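Local coordinates for protein diol-dehydratase (Roseburia inulinivorans, PDB 5I2A) that probably dehydrates 1,2-propanediol without vitamin B12, as a lyase of the glycyl radical enzyme family, at residues A[90-93]-A[94-97]; A[113-116]-A[117-120]. All coordinates share one frame; numbering follows the deposited sequence.

Contact 1: residues A[90-93]-A[94-97]; sequences EFSY and EWLE
Y93 is the N-cap residue of the short helix 94-97, and its carbonyl oxygen starts the helical bonding by meeting two amides of the first turn. The nearly straight bond, 168° at the hydrogen, comes from E97 N, 3.2 Å from Y93 O. L96 N, 2.9 Å from the same Y93 O, reaches it from above the carbonyl plane with a more bent geometry. Two donors thus grip one acceptor, an i to i+4 bond joined by an i to i+3 one, both within the single turn of helix 94-97.

The tyrosine side chain meets this turn through its ring. With chi1 at 67°, CG sits between the backbone N and the carbonyl carbon, which folds the ring back beside the helix start. There E94 lays its aliphatic part against the ring: E94 CG is 4.2 Å from the Y93 ring centroid in an off-centre CH-pi contact. The extended chain of E94 carries its carboxylate, almost perpendicular to the ring, on to a salt bridge with K129. E97 also reaches the tyrosine, its OE2 3.5 Å from Y93 CD1, while D125 of helix 115-125 brings a like charge near, which may favour protonation of one of the two acids.

S92 binds Y161 O through its hydroxyl and meets W95 at the indole edge. There W95 NE1 gives S92 OG a weak bond of 3.0 Å, and a water 2.8 Å from S92 O, which probably donates to it, weakly accepts from the same W95 NE1.

Contact 2: residues A[113-116]-A[117-120]; sequences ISEE and TKKR
E115 and K118 lie side by side and point the same way, one turn apart near the start of helix 115-125. The glutamate chain bends at chi2 (-52°), bringing its carboxylate back along the extended lysine, and K118 NZ meets E115 OE1 on the syn side at 2.8 Å in a salt bridge. Lysine suits this place because its long methylene chain can pass over buried apolar ground before its ammonium reaches acids: E101 takes a second salt bridge from K118 NZ, so the charge is shared between two carboxylates.

I113 crosses both T117 and K118 at a slant. Its CG1 rests 3.6 Å from T117 CG2, and its CD1 lies 3.9 Å from K118 CG, while F100 and V103 also touch the isoleucine. T117 turns its methyl to this apolar side and its hydroxyl to S114, with S114 OG 3.0 Å from T117 OG1. A water accepts from both S114 N and T117 OG1, tying the two residues together.

R120, farther along the helix, sends its guanidinium to a salt bridge with E35. Beneath these side chains K118 N bonds to S114 O at 3.0 Å, opening the i to i+4 ladder. Serine at the N-cap, followed by acids in the first turn where the helix dipole probably favours negative charge, is typical of a helix N-terminus.

Overall arrangement
Contacts 1 and 2 both lie at helix starts, in consecutive helices of the pyruvate formate lyase-like region. Their centres are 15 Å apart and their nearest atoms about 5 Å, so they do not touch directly. The link runs through later turns of helix 115-125: L121, L122 and D125 meet the side chains of L96, E97 and Y93, respectively, joining the helix opened by contact 2 to the short helix of contact 1. Their N-caps differ, a tyrosine in contact 1 and a serine in contact 2. The centre of contact 1 lies about 20 Å, and that of contact 2 about 29 Å, from the centre of the chain, both on the same side of it.

Contact 1: residues A[90-93]-A[94-97]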
loop_
_atom_site.group_PDB
_atom_site.type_symbol
_atom_site.label_atom_id
_atom_site.label_comp_id
_atom_site.label_asym_id
_atom_site.label_seq_id
_atom_site.Cartn_x
_atom_site.Cartn_y
_atom_site.Cartn_z
ATOM N N GLU A 90 14.076 -7.286 -8.854
ATOM C CA GLU A 90 12.912 -6.719 -8.167
ATOM C C GLU A 90 11.640 -6.908 -9.009
ATOM O O GLU A 90 10.534 -6.911 -8.480
ATOM C CB GLU A 90 13.123 -5.232 -7.840
ATOM C CG GLU A 90 13.188 -4.290 -9.045
ATOM C CD GLU A 90 14.621 -3.983 -9.501
ATOM O OE1 GLU A 90 14.902 -2.828 -9.874
ATOM O OE2 GLU A 90 15.461 -4.900 -9.490
ATOM N N PHE A 91 11.800 -7.068 -10.320
ATOM C CA PHE A 91 10.643 -7.277 -11.193
ATOM C C PHE A 91 10.451 -8.760 -11.479
ATOM O O PHE A 91 9.374 -9.287 -11.260
ATOM C CB PHE A 91 10.784 -6.483 -12.497
ATOM C CG PHE A 91 10.966 -5.004 -12.277
ATOM C CD1 PHE A 91 9.950 -4.243 -11.722
ATOM C CD2 PHE A 91 12.166 -4.382 -12.594
ATOM C CE1 PHE A 91 10.122 -2.875 -11.485
ATOM C CE2 PHE A 91 12.345 -3.023 -12.375
ATOM C CZ PHE A 91 11.330 -2.267 -11.823
ATOM N N SER A 92 11.503 -9.425 -11.952
ATOM C CA SER A 92 11.480 -10.870 -12.176
ATOM C C SER A 92 12.899 -11.384 -12.390
ATOM O O SER A 92 13.798 -10.608 -12.709
ATOM C CB SER A 92 10.618 -11.239 -13.379
ATOM O OG SER A 92 11.240 -10.817 -14.581
ATOM N N TYR A 93 13.094 -12.690 -12.216
ATOM C CA TYR A 93 14.407 -13.288 -12.454
ATOM C C TYR A 93 14.349 -14.767 -12.829
ATOM O O TYR A 93 15.316 -15.292 -13.364
ATOM C CB TYR A 93 15.295 -13.130 -11.225
ATOM C CG TYR A 93 14.802 -13.940 -10.057
ATOM C CD1 TYR A 93 15.173 -15.276 -9.907
ATOM C CD2 TYR A 93 13.947 -13.379 -9.111
ATOM C CE1 TYR A 93 14.709 -16.040 -8.840
ATOM C CE2 TYR A 93 13.477 -14.136 -8.033
ATOM C CZ TYR A 93 13.862 -15.459 -7.908
ATOM O OH TYR A 93 13.408 -16.215 -6.860
ATOM N N GLU A 94 13.251 -15.451 -12.508
ATOM C CA GLU A 94 13.198 -16.880 -12.766
ATOM C C GLU A 94 13.398 -17.181 -14.253
ATOM O O GLU A 94 14.014 -18.184 -14.583
ATOM C CB GLU A 94 11.884 -17.494 -12.259
ATOM C CG GLU A 94 11.890 -17.685 -10.739
ATOM C CD GLU A 94 10.611 -18.287 -10.178
ATOM O OE1 GLU A 94 9.719 -18.669 -10.956
ATOM O OE2 GLU A 94 10.504 -18.379 -8.940
ATOM N N TRP A 95 12.901 -16.311 -15.139
ATOM C CA TRP A 95 13.075 -16.531 -16.583
ATOM C C TRP A 95 14.556 -16.573 -16.946
ATOM O O TRP A 95 14.970 -17.329 -17.816
ATOM C CB TRP A 95 12.368 -15.438 -17.408
ATOM C CG TRP A 95 12.940 -14.055 -17.198
ATOM C CD1 TRP A 95 12.491 -13.111 -16.319
ATOM C CD2 TRP A 95 14.068 -13.469 -17.864
ATOM N NE1 TRP A 95 13.263 -11.980 -16.394
ATOM C CE2 TRP A 95 14.236 -12.170 -17.338
ATOM C CE3 TRP A 95 14.949 -13.911 -18.854
ATOM C CZ2 TRP A 95 15.254 -11.316 -17.758
ATOM C CZ3 TRP A 95 15.956 -13.060 -19.277
ATOM C CH2 TRP A 95 16.098 -11.777 -18.737
ATOM N N LEU A 96 15.349 -15.752 -16.273
ATOM C CA LEU A 96 16.752 -15.589 -16.623
ATOM C C LEU A 96 17.569 -16.786 -16.149
ATOM O O LEU A 96 18.410 -17.295 -16.876
ATOM C CB LEU A 96 17.297 -14.280 -16.036
ATOM C CG LEU A 96 18.799 -14.049 -16.200
ATOM C CD1 LEU A 96 19.226 -14.158 -17.666
ATOM C CD2 LEU A 96 19.195 -12.706 -15.611
ATOM N N GLU A 97 17.313 -17.231 -14.926
ATOM C CA GLU A 97 17.956 -18.427 -14.416
ATOM C C GLU A 97 17.640 -19.620 -15.303
ATOM O O GLU A 97 18.502 -20.442 -15.532
ATOM C CB GLU A 97 17.528 -18.704 -12.974
ATOM C CG GLU A 97 17.994 -17.636 -12.014
ATOM C CD GLU A 97 17.711 -17.991 -10.566
ATOM O OE1 GLU A 97 17.122 -19.054 -10.323
ATOM O OE2 GLU A 97 18.086 -17.209 -9.681
HETATM O O HOH W 1 13.972 -9.009 -15.014
#

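Contact 2: residues A[113-116]-A[117-120]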
loop_
_atom_site.group_PDB
_atom_site.type_symbol
_atom_site.label_atom_id
_atom_site.label_comp_id
_atom_site.label_asym_id
_atom_site.label_seq_id
_atom_site.Cartn_x
_atom_site.Cartn_y
_atom_site.Cartn_z
ATOM N N ILE A 113 26.892 -14.863 -20.768
ATOM C CA ILE A 113 26.914 -14.834 -19.316
ATOM C C ILE A 113 27.931 -15.857 -18.783
ATOM O O ILE A 113 27.909 -17.028 -19.158
ATOM C CB ILE A 113 25.497 -15.085 -18.715
ATOM C CG1 ILE A 113 25.531 -14.987 -17.188
ATOM C CG2 ILE A 113 24.918 -16.421 -19.177
ATOM C CD1 ILE A 113 24.128 -15.076 -16.530
ATOM N N SER A 114 28.833 -15.389 -17.928
ATOM C CA SER A 114 29.933 -16.217 -17.441
ATOM C C SER A 114 29.454 -17.150 -16.351
ATOM O O SER A 114 28.391 -16.934 -15.775
ATOM C CB SER A 114 31.073 -15.356 -16.909
ATOM O OG SER A 114 30.720 -14.758 -15.672
ATOM N N GLU A 115 30.250 -18.178 -16.061
ATOM C CA GLU A 115 29.902 -19.124 -15.013
ATOM C C GLU A 115 29.870 -18.419 -13.674
ATOM O O GLU A 115 29.016 -18.701 -12.851
ATOM C CB GLU A 115 30.881 -20.311 -14.973
ATOM C CG GLU A 115 30.790 -21.222 -16.195
ATOM C CD GLU A 115 29.371 -21.669 -16.479
ATOM O OE1 GLU A 115 28.856 -21.370 -17.575
ATOM O OE2 GLU A 115 28.761 -22.306 -15.603
ATOM N N GLU A 116 30.793 -17.491 -13.450
ATOM C CA GLU A 116 30.810 -16.783 -12.178
ATOM C C GLU A 116 29.591 -15.856 -12.053
ATOM O O GLU A 116 29.038 -15.696 -10.964
ATOM C CB GLU A 116 32.107 -15.994 -12.015
ATOM C CG GLU A 116 32.222 -15.241 -10.696
ATOM C CD GLU A 116 32.299 -16.155 -9.478
ATOM O OE1 GLU A 116 32.625 -17.357 -9.631
ATOM O OE2 GLU A 116 32.037 -15.664 -8.360
ATOM N N THR A 117 29.165 -15.258 -13.162
ATOM C CA THR A 117 27.976 -14.403 -13.125
ATOM C C THR A 117 26.737 -15.237 -12.796
ATOM O O THR A 117 25.937 -14.830 -11.973
ATOM C CB THR A 117 27.781 -13.637 -14.442
ATOM O OG1 THR A 117 28.849 -12.695 -14.583
ATOM C CG2 THR A 117 26.442 -12.860 -14.445
ATOM N N LYS A 118 26.610 -16.421 -13.390
ATOM C CA LYS A 118 25.511 -17.314 -13.043
ATOM C C LYS A 118 25.463 -17.587 -11.535
ATOM O O LYS A 118 24.402 -17.498 -10.912
ATOM C CB LYS A 118 25.617 -18.637 -13.795
ATOM C CG LYS A 118 25.471 -18.539 -15.316
ATOM C CD LYS A 118 25.752 -19.901 -15.939
ATOM C CE LYS A 118 25.855 -19.857 -17.460
ATOM N NZ LYS A 118 26.081 -21.237 -18.008
ATOM N N LYS A 119 26.614 -17.915 -10.952
ATOM C CA LYS A 119 26.665 -18.216 -9.523
ATOM C C LYS A 119 26.267 -17.015 -8.680
ATOM O O LYS A 119 25.537 -17.154 -7.705
ATOM C CB LYS A 119 28.058 -18.703 -9.109
ATOM C CG LYS A 119 28.459 -20.036 -9.738
ATOM C CD LYS A 119 27.253 -20.969 -9.936
ATOM C CE LYS A 119 26.830 -21.667 -8.632
ATOM N NZ LYS A 119 25.812 -22.738 -8.856
ATOM N N ARG A 120 26.756 -15.839 -9.050
ATOM C CA ARG A 120 26.421 -14.640 -8.310
ATOM C C ARG A 120 24.934 -14.284 -8.409
ATOM O O ARG A 120 24.339 -13.854 -7.429
ATOM C CB ARG A 120 27.270 -13.483 -8.794
ATOM C CG ARG A 120 28.748 -13.719 -8.576
ATOM C CD ARG A 120 29.453 -12.433 -8.294
ATOM N NE ARG A 120 29.931 -11.802 -9.488
ATOM C CZ ARG A 120 30.021 -10.494 -9.670
ATOM N NH1 ARG A 120 29.621 -9.643 -8.740
ATOM N NH2 ARG A 120 30.512 -10.042 -10.809
HETATM O O HOH W 2 28.774 -12.479 -17.213
#